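Side-chain contact in uncharacterized protein (Borrelia turicatae, PDB 5VJ4), which is of unknown function but is a putative, largely helical surface protein of a relapsing fever spirochete that may bind lipid: residues T207-F210 / V215-A218. Sequence-based numbering, arbitrary orientation.
Sequences TDRF and VYYA. With SO4 (sulfate ion), chain D; SO4 (sulfate ion), chain F.
Arg209 and Tyr216 make the one side-chain contact between 207-210 and 215-218. Arg209 NH1 meets Tyr216 OH at 3.3 Å in a weak hydrogen bond. The bond is bent, with 135° at the hydrogen. The hydroxyl comes to the edge of the guanidinium, in its plane. The guanidinium and ring planes are turned 69° apart, so the groups do not stack. NH1 also passes 3.6 Å from Tyr216 CE2.

Arg209 sends CG anti to its own backbone nitrogen (chi1 -179°), and a bend at chi2 then carries the guanidinium towards the tyrosine. Tyr216 has CG beside its backbone nitrogen, and its ring reaches back along helix 207-214. The tyrosine is a secondary partner. Arg209 NH2 is held by the main-chain oxygen of Asp283, and NH1 also bonds Gln212 OE1 within the same helix. Arg209 is thus held by two bonds besides the weak one to Tyr216.

Main-chain N-H groups at the start of helix 207-214 lack acceptors within the helix, and here they donate to two sulfates, probably from the crystallisation liquor. This is an anion site at a helix N-terminus. Thr207 grips O2 of the chain F sulfate with N at 2.7 Å and OG1 at 2.9 Å. Arg209 N donates to O3 of the chain D sulfate at 3.2 Å, nearly straight.

The contact lies at the surface, between helix 207-214 and the turn leading into helix 218-222. Tyr216 packs on Asp283 and Ile290 of helix 263-301 and makes a cation-pi contact with Arg286. Phe210 is buried against helices 145-171 and 176-201, while Tyr217 packs on helices 176-201 and 263-301.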
loop_
_atom_site.group_PDB
_atom_site.type_symbol
_atom_site.label_atom_id
_atom_site.label_comp_id
_atom_site.label_asym_id
_atom_site.label_seq_id
_atom_site.Cartn_x
_atom_site.Cartn_y
_atom_site.Cartn_z
ATOM N N THR A 207 -6.870 20.131 -16.240
ATOM C CA THR A 207 -6.219 19.705 -17.466
ATOM C C THR A 207 -4.690 19.771 -17.391
ATOM O O THR A 207 -4.025 18.830 -17.841
ATOM C CB THR A 207 -6.708 20.534 -18.655
ATOM O OG1 THR A 207 -6.525 21.935 -18.377
ATOM C CG2 THR A 207 -8.163 20.246 -18.902
ATOM N N ASP A 208 -4.144 20.844 -16.802
ATOM C CA ASP A 208 -2.686 20.991 -16.700
ATOM C C ASP A 208 -2.055 19.836 -15.933
ATOM O O ASP A 208 -1.070 19.245 -16.399
ATOM C CB ASP A 208 -2.289 22.288 -16.020
ATOM C CG ASP A 208 -2.951 23.484 -16.621
ATOM O OD1 ASP A 208 -2.688 23.755 -17.818
ATOM O OD2 ASP A 208 -3.720 24.146 -15.884
ATOM N N ARG A 209 -2.627 19.520 -14.768
ATOM C CA ARG A 209 -2.153 18.389 -13.996
ATOM C C ARG A 209 -2.323 17.052 -14.703
ATOM O O ARG A 209 -1.413 16.225 -14.663
ATOM C CB ARG A 209 -2.772 18.342 -12.598
ATOM C CG ARG A 209 -2.283 17.177 -11.737
ATOM C CD ARG A 209 -0.788 17.205 -11.486
ATOM N NE ARG A 209 -0.409 16.215 -10.485
ATOM C CZ ARG A 209 0.828 15.753 -10.324
ATOM N NH1 ARG A 209 1.833 16.160 -11.104
ATOM N NH2 ARG A 209 1.053 14.856 -9.381
ATOM N N PHE A 210 -3.468 16.834 -15.340
ATOM C CA PHE A 210 -3.692 15.563 -16.010
ATOM C C PHE A 210 -2.593 15.326 -17.047
ATOM O O PHE A 210 -1.986 14.255 -17.093
ATOM C CB PHE A 210 -5.083 15.458 -16.653
ATOM C CG PHE A 210 -5.223 14.248 -17.510
ATOM C CD1 PHE A 210 -4.697 14.229 -18.814
ATOM C CD2 PHE A 210 -5.835 13.084 -17.010
ATOM C CE1 PHE A 210 -4.791 13.076 -19.597
ATOM C CE2 PHE A 210 -5.930 11.916 -17.801
ATOM C CZ PHE A 210 -5.406 11.913 -19.098
ATOM N N VAL A 215 2.162 11.707 -18.350
ATOM C CA VAL A 215 3.366 11.355 -19.105
ATOM C C VAL A 215 4.494 10.823 -18.224
ATOM O O VAL A 215 5.459 10.287 -18.747
ATOM C CB VAL A 215 3.901 12.478 -20.011
ATOM C CG1 VAL A 215 2.975 12.703 -21.211
ATOM C CG2 VAL A 215 4.154 13.735 -19.206
ATOM N N TYR A 216 4.367 10.967 -16.907
ATOM C CA TYR A 216 5.279 10.330 -15.979
ATOM C C TYR A 216 5.447 8.836 -16.269
ATOM O O TYR A 216 6.453 8.233 -15.860
ATOM C CB TYR A 216 4.828 10.494 -14.517
ATOM C CG TYR A 216 4.833 11.904 -13.947
ATOM C CD1 TYR A 216 5.699 12.892 -14.431
ATOM C CD2 TYR A 216 3.997 12.242 -12.883
ATOM C CE1 TYR A 216 5.716 14.164 -13.877
ATOM C CE2 TYR A 216 3.996 13.525 -12.333
ATOM C CZ TYR A 216 4.844 14.477 -12.841
ATOM O OH TYR A 216 4.834 15.735 -12.316
ATOM N N TYR A 217 4.473 8.245 -16.967
ATOM C CA TYR A 217 4.412 6.788 -17.087
ATOM C C TYR A 217 5.085 6.279 -18.355
ATOM O O TYR A 217 5.415 5.104 -18.443
ATOM C CB TYR A 217 2.959 6.262 -16.895
ATOM C CG TYR A 217 2.563 6.229 -15.420
ATOM C CD1 TYR A 217 1.988 7.340 -14.814
ATOM C CD2 TYR A 217 2.818 5.104 -14.616
ATOM C CE1 TYR A 217 1.664 7.338 -13.454
ATOM C CE2 TYR A 217 2.510 5.097 -13.248
ATOM C CZ TYR A 217 1.934 6.219 -12.670
ATOM O OH TYR A 217 1.608 6.232 -11.322
ATOM N N ALA A 218 5.298 7.163 -19.330
ATOM C CA ALA A 218 5.927 6.771 -20.589
ATOM C C ALA A 218 7.320 6.140 -20.375
ATOM O O ALA A 218 7.525 4.984 -20.795
ATOM C CB ALA A 218 5.966 7.927 -21.545
HETATM S S SO4 D . -4.470 21.765 -12.150
HETATM O O1 SO4 D . -5.103 22.969 -11.522
HETATM O O2 SO4 D . -2.993 21.907 -12.060
HETATM O O3 SO4 D . -4.749 21.580 -13.599
HETATM O O4 SO4 D . -5.002 20.587 -11.412
HETATM S S SO4 F . -9.201 23.027 -15.905
HETATM O O1 SO4 F . -9.420 24.366 -15.321
HETATM O O2 SO4 F . -7.761 22.686 -15.843
HETATM O O3 SO4 F . -9.518 22.981 -17.351
HETATM O O4 SO4 F . -10.064 22.120 -15.099
#